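PDB 5TR7: D-alanyl-D-alanine carboxypeptidase from Vibrio cholerae, which probably removes the C-terminal D-alanine from peptidoglycan precursor peptides, as a penicillin-binding serine carboxypeptidase of the peptidase S11 family. Local coordinates for residues Q5-K9 and V227-D231; M27-P33 and L146-Y151; A34-K38 and S98-C103; I62-W67 and F78-G82; M195-K201 and V213-T217. All coordinates share one frame; numbering follows the deposited sequence.

Contact 1. Residues Q5-K9 and V227-D231; sequences QIAAK and VMGTD
The backbone N of K9 is the donor that ties residues 5-9 to the end of strand 221-230, and its hydrogen is shared between two carbonyls. K9 N lies 2.9 Å from M228 O, but the N-H...O angle of 123° marks that bond as weak; the second bond, from K9 N to G229 O at 3.4 Å, is weak as well. The strand is irregular here: G229, with a positive phi of 77°, is the first residue of a G1 beta bulge in which G229 and T230 both face Y210. Other polar groups find partners beyond the two segments. A7 N donates to the carboxylate of E239, A8 O accepts from K25 NZ, and G229 N reaches the side-chain oxygen of N211. T230 OG1 is bonded to Y210 O, and the methyl T230 CG2 is the branch that meets the first segment, 3.5 Å from A7 O. A7 itself centres an inverse gamma turn, closed by a weak bond from A8 N to I6 O. Apolar contact is confined to a few methyls: A8 CB presses against V227 CG1 at 3.5 Å, tight for two carbons, while I6 CG2 stands farther from the same methyl at 4.5 Å. V227 CG1 lies anti to the backbone N (chi1 177°), the position from which it meets A8. The contact thus joins the run leading into strand 10-15 to the neighbouring strand 221-230; helix 233-251 packs on I6, V227 and T230, while M228 extends to P150 and L153 of helix 150-163.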
# COMPACT_ATOMS: atom_id res chain seq x y z
N GLN A 5 -23.05 -8.47 -2.48
CA GLN A 5 -22.42 -8.53 -3.77
C GLN A 5 -21.62 -7.29 -3.88
O GLN A 5 -22.08 -6.21 -3.53
CB GLN A 5 -23.41 -8.73 -4.90
CG GLN A 5 -23.98 -10.13 -4.73
CD GLN A 5 -24.61 -10.72 -5.97
OE1 GLN A 5 -24.49 -10.18 -7.08
NE2 GLN A 5 -25.27 -11.86 -5.80
N ILE A 6 -20.40 -7.48 -4.34
CA ILE A 6 -19.44 -6.43 -4.44
C ILE A 6 -19.07 -6.33 -5.87
O ILE A 6 -18.80 -7.32 -6.47
CB ILE A 6 -18.21 -6.83 -3.58
CG1 ILE A 6 -18.57 -6.99 -2.09
CG2 ILE A 6 -17.05 -5.86 -3.73
CD1 ILE A 6 -19.19 -5.78 -1.44
N ALA A 7 -19.11 -5.15 -6.45
CA ALA A 7 -18.78 -4.99 -7.88
C ALA A 7 -17.25 -4.89 -8.03
O ALA A 7 -16.68 -3.82 -8.18
CB ALA A 7 -19.47 -3.74 -8.44
N ALA A 8 -16.57 -6.03 -7.99
CA ALA A 8 -15.13 -6.02 -8.08
C ALA A 8 -14.68 -7.35 -8.61
O ALA A 8 -15.34 -8.33 -8.39
CB ALA A 8 -14.54 -5.78 -6.68
N LYS A 9 -13.53 -7.41 -9.26
CA LYS A 9 -13.04 -8.68 -9.81
C LYS A 9 -12.58 -9.67 -8.71
O LYS A 9 -12.72 -10.87 -8.86
CB LYS A 9 -11.95 -8.37 -10.81
CG LYS A 9 -11.45 -9.55 -11.64
CD LYS A 9 -10.14 -9.14 -12.30
CE LYS A 9 -9.50 -10.23 -13.14
NZ LYS A 9 -8.15 -9.73 -13.56
N VAL A 227 -10.20 -4.70 -2.13
CA VAL A 227 -11.14 -4.73 -3.29
C VAL A 227 -10.28 -4.50 -4.51
O VAL A 227 -9.51 -3.58 -4.56
CB VAL A 227 -12.27 -3.69 -3.11
CG1 VAL A 227 -13.18 -3.65 -4.30
CG2 VAL A 227 -13.11 -4.09 -1.90
N MET A 228 -10.36 -5.40 -5.48
CA MET A 228 -9.55 -5.29 -6.69
C MET A 228 -10.40 -5.26 -7.92
O MET A 228 -11.31 -6.05 -8.05
CB MET A 228 -8.62 -6.51 -6.83
CG MET A 228 -7.80 -6.76 -5.58
SD MET A 228 -6.56 -5.50 -5.23
CE MET A 228 -5.37 -6.04 -6.53
N GLY A 229 -10.07 -4.35 -8.81
CA GLY A 229 -10.75 -4.31 -10.08
C GLY A 229 -12.13 -3.73 -10.11
O GLY A 229 -12.99 -4.34 -10.65
N THR A 230 -12.32 -2.56 -9.50
CA THR A 230 -13.60 -1.82 -9.57
C THR A 230 -13.55 -0.92 -10.78
O THR A 230 -12.49 -0.55 -11.29
CB THR A 230 -13.89 -0.94 -8.35
OG1 THR A 230 -12.79 -0.06 -8.12
CG2 THR A 230 -14.06 -1.84 -7.12
N ASP A 231 -14.71 -0.57 -11.30
CA ASP A 231 -14.77 0.25 -12.49
C ASP A 231 -14.40 1.73 -12.40
O ASP A 231 -14.12 2.30 -13.41
CB ASP A 231 -16.14 0.02 -13.16
CG ASP A 231 -16.25 -1.40 -13.79
OD1 ASP A 231 -15.23 -2.11 -13.93
OD2 ASP A 231 -17.36 -1.79 -14.22

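Contact 2. Residues M27-P33 and L146-Y151; sequences MDTKLSP and LYSTPY
L31 and S148 form a single antiparallel beta bridge, a hydrogen-bonded pair that fastens the loop before helix 37-50 to the residues leading into helix 150-163. Among the backbone bonds, L31 N donates to S148 O at 3.0 Å, its nitrogen tilted 24° from the carbonyl plane, and S148 N returns a straighter bond to L31 O at 2.9 Å, nearly along the C=O axis. A third, separate bond runs from Y151 N to M27 O, so the first turn of helix 150-163 is also held from the loop. T149 sits at the N-cap, its OG1 turned to D152 N, and it is the methyl CG2 that faces the loop, against the backbone of D28.

The aromatic rings take part too. The extended chain of K30 crosses Y147 obliquely and lays CD over one ring face, 4.1 Å from the centroid, a CH-pi contact. M27 and Y151 run side by side, and M27 SD approaches the Y151 ring obliquely at 5.0 Å from its centroid, a Met-aromatic contact. With CG anti to the backbone N (chi1 -179°), the M27 chain lies along the tyrosine.

Apolar contacts complete the interface. P33 CG meets L146 CD1, and the L31 side chain crosses the P150 ring at about a right angle, with L31 CD1 3.8 Å from P150 CD.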
# COMPACT_ATOMS: atom_id res chain seq x y z
N MET A 27 -10.14 -14.83 -3.93
CA MET A 27 -9.22 -14.50 -2.86
C MET A 27 -7.74 -14.88 -3.13
O MET A 27 -6.81 -14.14 -2.77
CB MET A 27 -9.71 -15.30 -1.66
CG MET A 27 -8.94 -15.11 -0.40
SD MET A 27 -9.66 -15.96 1.00
CE MET A 27 -9.15 -17.64 0.71
N ASP A 28 -7.56 -16.06 -3.72
CA ASP A 28 -6.23 -16.57 -3.98
C ASP A 28 -5.89 -16.55 -5.45
O ASP A 28 -4.93 -17.21 -5.86
CB ASP A 28 -6.06 -17.98 -3.40
CG ASP A 28 -6.16 -18.01 -1.91
OD1 ASP A 28 -5.57 -17.16 -1.22
OD2 ASP A 28 -6.88 -18.89 -1.39
N THR A 29 -6.61 -15.77 -6.26
CA THR A 29 -6.21 -15.78 -7.66
C THR A 29 -5.29 -14.56 -7.98
O THR A 29 -5.53 -13.40 -7.59
CB THR A 29 -7.35 -16.04 -8.65
OG1 THR A 29 -8.38 -15.06 -8.54
CG2 THR A 29 -7.90 -17.43 -8.56
N LYS A 30 -4.21 -14.89 -8.65
CA LYS A 30 -3.15 -13.97 -9.03
C LYS A 30 -3.55 -12.82 -9.91
O LYS A 30 -4.31 -12.97 -10.85
CB LYS A 30 -1.92 -14.70 -9.62
CG LYS A 30 -1.14 -15.37 -8.49
CD LYS A 30 -0.00 -16.26 -8.96
CE LYS A 30 0.64 -16.85 -7.71
NZ LYS A 30 1.69 -17.77 -8.16
N LEU A 31 -2.97 -11.68 -9.54
CA LEU A 31 -3.19 -10.39 -10.14
C LEU A 31 -1.89 -9.62 -10.08
O LEU A 31 -1.02 -9.89 -9.27
CB LEU A 31 -4.10 -9.56 -9.24
CG LEU A 31 -5.52 -9.98 -9.07
CD1 LEU A 31 -6.03 -9.20 -7.87
CD2 LEU A 31 -6.29 -9.71 -10.37
N SER A 32 -1.91 -8.53 -10.81
CA SER A 32 -0.83 -7.59 -10.90
C SER A 32 -1.25 -6.54 -9.83
O SER A 32 -2.29 -5.95 -9.92
CB SER A 32 -0.81 -7.12 -12.36
OG SER A 32 0.40 -6.53 -12.71
N PRO A 33 -0.47 -6.38 -8.75
CA PRO A 33 -0.87 -5.48 -7.64
C PRO A 33 -0.60 -4.00 -7.83
O PRO A 33 -1.18 -3.14 -7.13
CB PRO A 33 -0.05 -6.00 -6.47
CG PRO A 33 1.20 -6.49 -7.10
CD PRO A 33 0.75 -7.11 -8.40
N LEU A 146 5.73 -10.04 -11.35
CA LEU A 146 5.29 -9.20 -10.22
C LEU A 146 3.82 -9.53 -10.05
O LEU A 146 3.02 -9.24 -10.91
CB LEU A 146 5.50 -7.72 -10.50
CG LEU A 146 4.94 -6.66 -9.54
CD1 LEU A 146 5.18 -6.98 -8.08
CD2 LEU A 146 5.51 -5.29 -9.87
N TYR A 147 3.48 -10.21 -8.96
CA TYR A 147 2.09 -10.59 -8.73
C TYR A 147 1.78 -10.82 -7.27
O TYR A 147 2.68 -11.05 -6.47
CB TYR A 147 1.75 -11.88 -9.53
CG TYR A 147 2.64 -13.05 -9.21
CD1 TYR A 147 2.50 -13.78 -8.01
CD2 TYR A 147 3.63 -13.43 -10.08
CE1 TYR A 147 3.33 -14.83 -7.70
CE2 TYR A 147 4.46 -14.51 -9.81
CZ TYR A 147 4.32 -15.19 -8.65
OH TYR A 147 5.18 -16.22 -8.48
N SER A 148 0.50 -10.77 -6.94
CA SER A 148 0.06 -11.03 -5.59
C SER A 148 -1.36 -11.51 -5.70
O SER A 148 -1.79 -11.92 -6.78
CB SER A 148 0.18 -9.83 -4.67
OG SER A 148 -0.09 -10.21 -3.33
N THR A 149 -2.06 -11.54 -4.56
CA THR A 149 -3.46 -11.95 -4.49
C THR A 149 -4.15 -11.09 -3.43
O THR A 149 -3.48 -10.54 -2.53
CB THR A 149 -3.65 -13.43 -4.04
OG1 THR A 149 -3.20 -13.57 -2.69
CG2 THR A 149 -2.89 -14.42 -4.92
N PRO A 150 -5.49 -10.97 -3.54
CA PRO A 150 -6.23 -10.21 -2.55
C PRO A 150 -5.96 -10.68 -1.14
O PRO A 150 -5.88 -9.85 -0.22
CB PRO A 150 -7.68 -10.50 -2.88
CG PRO A 150 -7.67 -10.72 -4.35
CD PRO A 150 -6.34 -11.32 -4.69
N TYR A 151 -5.89 -11.99 -0.95
CA TYR A 151 -5.65 -12.52 0.37
C TYR A 151 -4.27 -12.09 0.86
O TYR A 151 -4.16 -11.59 1.98
CB TYR A 151 -5.75 -14.04 0.37
CG TYR A 151 -5.46 -14.63 1.71
CD1 TYR A 151 -6.35 -14.44 2.78
CD2 TYR A 151 -4.30 -15.35 1.95
CE1 TYR A 151 -6.05 -14.91 4.04
CE2 TYR A 151 -4.01 -15.84 3.21
CZ TYR A 151 -4.91 -15.67 4.23
OH TYR A 151 -4.61 -16.18 5.46

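Contact 3. Residues A34-K38 and S98-C103; sequences ASLTK and SGNDAC
K38 reaches across to residues 98-103 with a chain that is extended as far as CE and then bends at its last torsion (chi4 75°), turning NZ back between S35 and N100. K38 NZ donates to N100 OD1 at 2.8 Å, nearly in line with the C=O bond (C=O...N angle 176°), the lysine and asparagine side chains meeting at about a right angle. A bond of the same length joins K38 NZ to S35 OG, and H139 O accepts from the same amine, giving it three oxygen partners. N100 CG lies anti to its own carbonyl carbon (chi1 -66°), and this turns the amide toward the lysine although its CB points off to one side. The methylenes are held as well: K38 CE lies 3.6 Å from C103 SG and 3.4 Å from S98 O.

S35 OG and S98 OG lie 2.7 Å apart. In both serines the oxygen is anti to the backbone N, chi1 being -167° in S35. S98 OG is hydrogen-bonded to K201 NZ, so it has S35 OG and K201 NZ as close polar neighbours. S98 has positive phi, at the point where the chain has left helix 87-95 before starting helix 100-111. S35 and K38 form the SxxK motif at a helix start and S98, G99 and N100 the SxN motif, the arrangement typical of the penicillin-binding protein active site, where S35 is predicted to carry the acyl-ester.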
# COMPACT_ATOMS: atom_id res chain seq x y z
N ALA A 34 0.29 -3.73 -8.77
CA ALA A 34 0.62 -2.38 -9.16
C ALA A 34 1.03 -1.56 -7.95
O ALA A 34 1.77 -2.01 -7.09
CB ALA A 34 -0.54 -1.73 -9.93
N SER A 35 0.46 -0.40 -7.83
CA SER A 35 0.89 0.52 -6.79
C SER A 35 0.65 -0.02 -5.36
O SER A 35 1.18 0.53 -4.38
CB SER A 35 0.26 1.86 -7.11
OG SER A 35 0.80 2.89 -6.37
N LEU A 36 -0.08 -1.13 -5.22
CA LEU A 36 -0.29 -1.68 -3.88
C LEU A 36 1.04 -2.30 -3.43
O LEU A 36 1.24 -2.51 -2.23
CB LEU A 36 -1.42 -2.71 -3.84
CG LEU A 36 -2.77 -2.16 -4.17
CD1 LEU A 36 -3.67 -3.36 -4.16
CD2 LEU A 36 -3.24 -1.07 -3.17
N THR A 37 1.93 -2.55 -4.40
CA THR A 37 3.29 -3.02 -4.10
C THR A 37 4.00 -2.06 -3.10
O THR A 37 4.87 -2.47 -2.34
CB THR A 37 4.11 -3.04 -5.41
OG1 THR A 37 3.55 -4.01 -6.30
CG2 THR A 37 5.56 -3.40 -5.18
N LYS A 38 3.56 -0.81 -3.09
CA LYS A 38 4.14 0.20 -2.19
C LYS A 38 3.90 -0.12 -0.75
O LYS A 38 4.67 0.31 0.13
CB LYS A 38 3.71 1.59 -2.54
CG LYS A 38 4.14 2.00 -3.96
CD LYS A 38 3.79 3.45 -4.31
CE LYS A 38 4.32 3.85 -5.68
NZ LYS A 38 3.54 3.27 -6.79
N SER A 98 2.13 8.24 -3.40
CA SER A 98 2.29 7.07 -4.27
C SER A 98 3.38 7.37 -5.30
O SER A 98 3.30 6.97 -6.46
CB SER A 98 0.91 6.76 -4.95
OG SER A 98 0.87 5.41 -5.31
N GLY A 99 4.43 8.05 -4.87
CA GLY A 99 5.49 8.44 -5.82
C GLY A 99 6.48 7.33 -6.14
O GLY A 99 7.14 6.81 -5.27
N ASN A 100 6.54 6.91 -7.40
CA ASN A 100 7.46 5.87 -7.82
C ASN A 100 8.93 6.24 -7.65
O ASN A 100 9.77 5.36 -7.39
CB ASN A 100 7.24 5.53 -9.29
CG ASN A 100 5.91 4.90 -9.58
OD1 ASN A 100 5.25 4.38 -8.72
ND2 ASN A 100 5.53 4.97 -10.81
N ASP A 101 9.24 7.53 -7.90
CA ASP A 101 10.59 8.07 -7.75
C ASP A 101 11.08 7.86 -6.31
O ASP A 101 12.20 7.31 -6.05
CB ASP A 101 10.70 9.52 -8.26
CG ASP A 101 9.64 10.51 -7.64
OD1 ASP A 101 8.67 10.02 -7.00
OD2 ASP A 101 9.77 11.77 -7.80
N ALA A 102 10.22 8.22 -5.35
CA ALA A 102 10.58 8.08 -3.94
C ALA A 102 10.79 6.61 -3.54
O ALA A 102 11.57 6.33 -2.64
CB ALA A 102 9.51 8.68 -3.05
N CYS A 103 10.06 5.70 -4.21
CA CYS A 103 10.22 4.26 -3.94
C CYS A 103 11.61 3.81 -4.27
O CYS A 103 12.28 3.17 -3.44
CB CYS A 103 9.24 3.39 -4.73
SG CYS A 103 7.54 3.49 -4.16

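Contact 4. Residues I62-W67 and F78-G82; sequences ISKNAW and FVEVG
One backbone hydrogen bond, from G82 N to I62 O at 3.1 Å, joins the two segments; it is fairly straight (N-H...O 157°), lies in the carbonyl plane, and is joined by a longer CA-H...O contact from V81 CA to the same oxygen. V81 divides its two methyls: CG1 lies over the I62-S63 backbone, while CG2, anti to the carbonyl carbon, meets the W67 side chain. V81 CG2 stands 3.2 Å above the indole plane, offset toward its rim, and is 3.3 Å from W67 CG, with the two side chains at about a right angle. At the indole edge, in its plane, lies V79 O, 3.7 Å from W67 CE3. Both segments belong to the connection between strands 59-61 and 84-86, the two strands of a small antiparallel sheet, away from the active site. I62, its CB pointing to the other segment, has CD1 3.6 Å from V79 CG1 and also lies against E80 O, I62 CB to E80 O being 3.4 Å. On the first segment S63 OG accepts from N65 N in an ST turn and is itself bonded to E108 of helix 100-111; A105 of that helix packs on I62 and A66.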
# COMPACT_ATOMS: atom_id res chain seq x y z
N ILE A 62 19.54 11.23 -4.12
CA ILE A 62 18.62 10.92 -5.17
C ILE A 62 19.49 10.60 -6.37
O ILE A 62 20.17 11.46 -6.87
CB ILE A 62 17.72 12.12 -5.46
CG1 ILE A 62 17.03 12.59 -4.19
CG2 ILE A 62 16.78 11.76 -6.59
CD1 ILE A 62 16.24 11.50 -3.44
N SER A 63 19.45 9.36 -6.83
CA SER A 63 20.30 8.92 -7.97
C SER A 63 19.56 9.10 -9.29
O SER A 63 18.36 9.48 -9.32
CB SER A 63 20.62 7.44 -7.87
OG SER A 63 19.45 6.68 -8.21
N LYS A 64 20.27 8.75 -10.36
CA LYS A 64 19.78 8.71 -11.74
C LYS A 64 18.53 7.84 -11.85
O LYS A 64 17.66 8.10 -12.65
CB LYS A 64 20.79 7.98 -12.66
CG LYS A 64 22.07 8.71 -13.05
CD LYS A 64 22.86 7.86 -14.07
CE LYS A 64 23.95 8.63 -14.82
NZ LYS A 64 24.51 7.77 -15.90
N ASN A 65 18.47 6.78 -11.05
CA ASN A 65 17.36 5.84 -11.11
C ASN A 65 16.11 6.34 -10.45
O ASN A 65 15.05 5.90 -10.80
CB ASN A 65 17.76 4.56 -10.46
CG ASN A 65 18.93 3.93 -11.12
OD1 ASN A 65 19.13 4.05 -12.34
ND2 ASN A 65 19.72 3.29 -10.34
N ALA A 66 16.24 7.24 -9.49
CA ALA A 66 15.11 7.86 -8.86
C ALA A 66 14.62 9.15 -9.65
O ALA A 66 13.64 9.77 -9.28
CB ALA A 66 15.52 8.20 -7.43
N TRP A 67 15.33 9.54 -10.69
CA TRP A 67 15.02 10.72 -11.47
C TRP A 67 13.58 10.66 -12.01
O TRP A 67 13.14 9.66 -12.62
CB TRP A 67 16.02 10.80 -12.64
CG TRP A 67 16.22 12.02 -13.49
CD1 TRP A 67 16.92 12.06 -14.69
CD2 TRP A 67 15.72 13.35 -13.29
NE1 TRP A 67 16.92 13.33 -15.20
CE2 TRP A 67 16.21 14.15 -14.35
CE3 TRP A 67 14.97 13.96 -12.27
CZ2 TRP A 67 15.91 15.53 -14.47
CZ3 TRP A 67 14.67 15.34 -12.37
CH2 TRP A 67 15.15 16.11 -13.46
N PHE A 78 8.34 14.12 -7.21
CA PHE A 78 9.08 15.13 -7.95
C PHE A 78 10.46 15.40 -7.38
O PHE A 78 10.84 16.52 -7.12
CB PHE A 78 8.29 16.40 -8.20
CG PHE A 78 7.14 16.16 -9.12
CD1 PHE A 78 7.37 16.02 -10.48
CD2 PHE A 78 5.89 15.99 -8.63
CE1 PHE A 78 6.34 15.74 -11.34
CE2 PHE A 78 4.83 15.73 -9.50
CZ PHE A 78 5.07 15.62 -10.86
N VAL A 79 11.18 14.30 -7.23
CA VAL A 79 12.49 14.34 -6.67
C VAL A 79 13.55 14.55 -7.75
O VAL A 79 13.42 14.02 -8.86
CB VAL A 79 12.56 13.04 -5.83
CG1 VAL A 79 13.81 12.25 -5.96
CG2 VAL A 79 12.11 13.36 -4.40
N GLU A 80 14.57 15.35 -7.44
CA GLU A 80 15.69 15.64 -8.38
C GLU A 80 17.06 15.02 -8.11
O GLU A 80 17.58 15.10 -7.01
CB GLU A 80 15.91 17.13 -8.50
CG GLU A 80 14.69 17.88 -9.05
CD GLU A 80 15.03 19.26 -9.56
OE1 GLU A 80 16.00 19.31 -10.35
OE2 GLU A 80 14.34 20.26 -9.21
N VAL A 81 17.67 14.51 -9.17
CA VAL A 81 18.99 13.88 -9.07
C VAL A 81 20.01 14.85 -8.51
O VAL A 81 19.94 16.04 -8.75
CB VAL A 81 19.47 13.37 -10.44
CG1 VAL A 81 20.78 12.58 -10.35
CG2 VAL A 81 18.39 12.52 -11.04
N GLY A 82 20.94 14.34 -7.72
CA GLY A 82 21.99 15.15 -7.10
C GLY A 82 21.59 15.98 -5.89
O GLY A 82 22.40 16.71 -5.36

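Contact 5. Residues M195-K201 and V213-T217; sequences MNVDGIK and VSSAT
I200 packs its side chain across V213, the first residue of the facing segment. From the backbone outward, I200 CB sits 3.2 Å from V213 O; CG1, anti to the carbonyl carbon (chi1 -47°), lies beside that same oxygen at 3.6 Å and near S215 CB; and CD1 at the tip meets V213 CG1 at 3.9 Å, the two side chains crossing at a slant. M39 of helix 37-50 and Y171 touch I200 from outside.

The backbone bonds converge here too. V213 O accepts from both I200 N, at 2.7 Å and on a lone pair, and K201 N, at 3.0 Å; with both residues facing V213 this is a classic beta bulge, next to the cis peptide bond that precedes I200. V213 N closes the pair with a straight bond to K201 O (N-H...O 173°). Beyond the bulge S215 N meets G199 O from above its carbonyl plane, and D198 N donates to S215 O at 3.2 Å. Farther along, V197 CG2 and A216 CB touch, and M195 SD also approaches A216 CB; helix 233-251 packs on M195 and A216. D198 OD2 forms a salt bridge with R222 NH1, and D198 OD1 a hydrogen bond with Y168 OH.

Strands 196-205 and 209-218 thus make an antiparallel hairpin at one edge of the five-stranded sheet, and K201, whose NZ is hydrogen-bonded to S98 OG, opens the KTG motif characteristic of penicillin-binding proteins and is predicted to bind substrate.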
# COMPACT_ATOMS: atom_id res chain seq x y z
N MET A 195 -17.50 6.73 9.27
CA MET A 195 -16.58 5.58 9.52
C MET A 195 -15.19 6.01 9.93
O MET A 195 -14.76 7.10 9.62
CB MET A 195 -16.39 4.71 8.27
CG MET A 195 -17.35 3.57 8.06
SD MET A 195 -16.48 2.05 7.37
CE MET A 195 -17.97 1.01 7.20
N ASN A 196 -14.49 5.14 10.65
CA ASN A 196 -13.13 5.39 11.08
C ASN A 196 -12.17 4.53 10.24
O ASN A 196 -11.67 3.50 10.68
CB ASN A 196 -12.96 5.15 12.58
CG ASN A 196 -14.03 5.91 13.44
OD1 ASN A 196 -13.77 6.99 14.01
ND2 ASN A 196 -15.27 5.37 13.46
N VAL A 197 -11.97 4.95 9.00
CA VAL A 197 -11.06 4.35 8.05
C VAL A 197 -9.76 5.08 8.20
O VAL A 197 -9.69 6.31 8.05
CB VAL A 197 -11.56 4.56 6.64
CG1 VAL A 197 -10.59 3.95 5.65
CG2 VAL A 197 -12.95 3.93 6.49
N ASP A 198 -8.69 4.36 8.52
CA ASP A 198 -7.40 4.98 8.74
C ASP A 198 -6.29 4.40 7.81
O ASP A 198 -5.12 4.59 8.05
CB ASP A 198 -7.06 4.89 10.26
CG ASP A 198 -6.92 3.46 10.74
OD1 ASP A 198 -7.03 2.52 9.90
OD2 ASP A 198 -6.73 3.27 11.98
N GLY A 199 -6.70 3.72 6.74
CA GLY A 199 -5.79 3.20 5.75
C GLY A 199 -6.59 2.50 4.65
O GLY A 199 -7.80 2.43 4.71
N ILE A 200 -5.92 1.89 3.68
CA ILE A 200 -4.48 1.82 3.63
C ILE A 200 -3.93 2.40 2.33
O ILE A 200 -3.35 3.47 2.30
CB ILE A 200 -3.98 0.38 3.81
CG1 ILE A 200 -4.68 -0.29 4.99
CG2 ILE A 200 -2.47 0.32 3.92
CD1 ILE A 200 -4.04 -1.62 5.42
N LYS A 201 -4.10 1.69 1.23
CA LYS A 201 -3.48 2.12 0.01
C LYS A 201 -4.34 1.84 -1.19
O LYS A 201 -4.94 0.82 -1.35
CB LYS A 201 -2.15 1.36 -0.14
CG LYS A 201 -1.25 1.78 -1.30
CD LYS A 201 -0.61 3.10 -0.97
CE LYS A 201 0.22 3.64 -2.14
NZ LYS A 201 -0.55 4.21 -3.27
N VAL A 213 -6.95 -1.21 -0.63
CA VAL A 213 -6.72 -2.01 0.58
C VAL A 213 -7.13 -1.05 1.69
O VAL A 213 -6.49 -0.02 1.84
CB VAL A 213 -5.29 -2.47 0.78
CG1 VAL A 213 -5.15 -3.27 2.04
CG2 VAL A 213 -4.93 -3.37 -0.33
N SER A 214 -8.17 -1.36 2.45
CA SER A 214 -8.61 -0.48 3.49
C SER A 214 -8.63 -1.14 4.85
O SER A 214 -8.59 -2.34 4.91
CB SER A 214 -10.03 0.04 3.17
OG SER A 214 -10.93 -1.06 3.00
N SER A 215 -8.64 -0.34 5.93
CA SER A 215 -8.80 -0.84 7.26
C SER A 215 -9.63 0.19 8.01
O SER A 215 -9.48 1.35 7.78
CB SER A 215 -7.46 -1.10 7.97
OG SER A 215 -7.66 -1.72 9.23
N ALA A 216 -10.44 -0.27 8.97
CA ALA A 216 -11.27 0.60 9.75
C ALA A 216 -11.55 -0.01 11.07
O ALA A 216 -11.41 -1.23 11.24
CB ALA A 216 -12.62 0.82 9.00
N THR A 217 -11.96 0.86 11.99
CA THR A 217 -12.32 0.42 13.32
C THR A 217 -13.72 0.93 13.67
O THR A 217 -14.20 1.93 13.11
CB THR A 217 -11.36 0.90 14.41
OG1 THR A 217 -11.31 2.31 14.43
CG2 THR A 217 -9.95 0.37 14.18

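Contacts 1 and 5 share the five-stranded antiparallel sheet, in which strands 221-230 and 209-218 are neighbours; their centres lie 17 Å apart. Contact 2 touches contact 1 through L31, P150 and M228, and contact 3 through L146 and T37. Contact 3, about 8 Å from the chain centre, meets contact 5 where S98 OG bonds K201 NZ, and contact 4 where D101 holds F78 N and V79 N. Along the chain, contact 1 spans all the others and contact 2 spans contacts 3 and 4, while contact 5 follows contacts 2, 3 and 4. The predicted catalytic residues S35, K38 and S98 of contact 3 thus meet the sheet at K201, with contact 4 about 36 Å from contact 1, centre to centre.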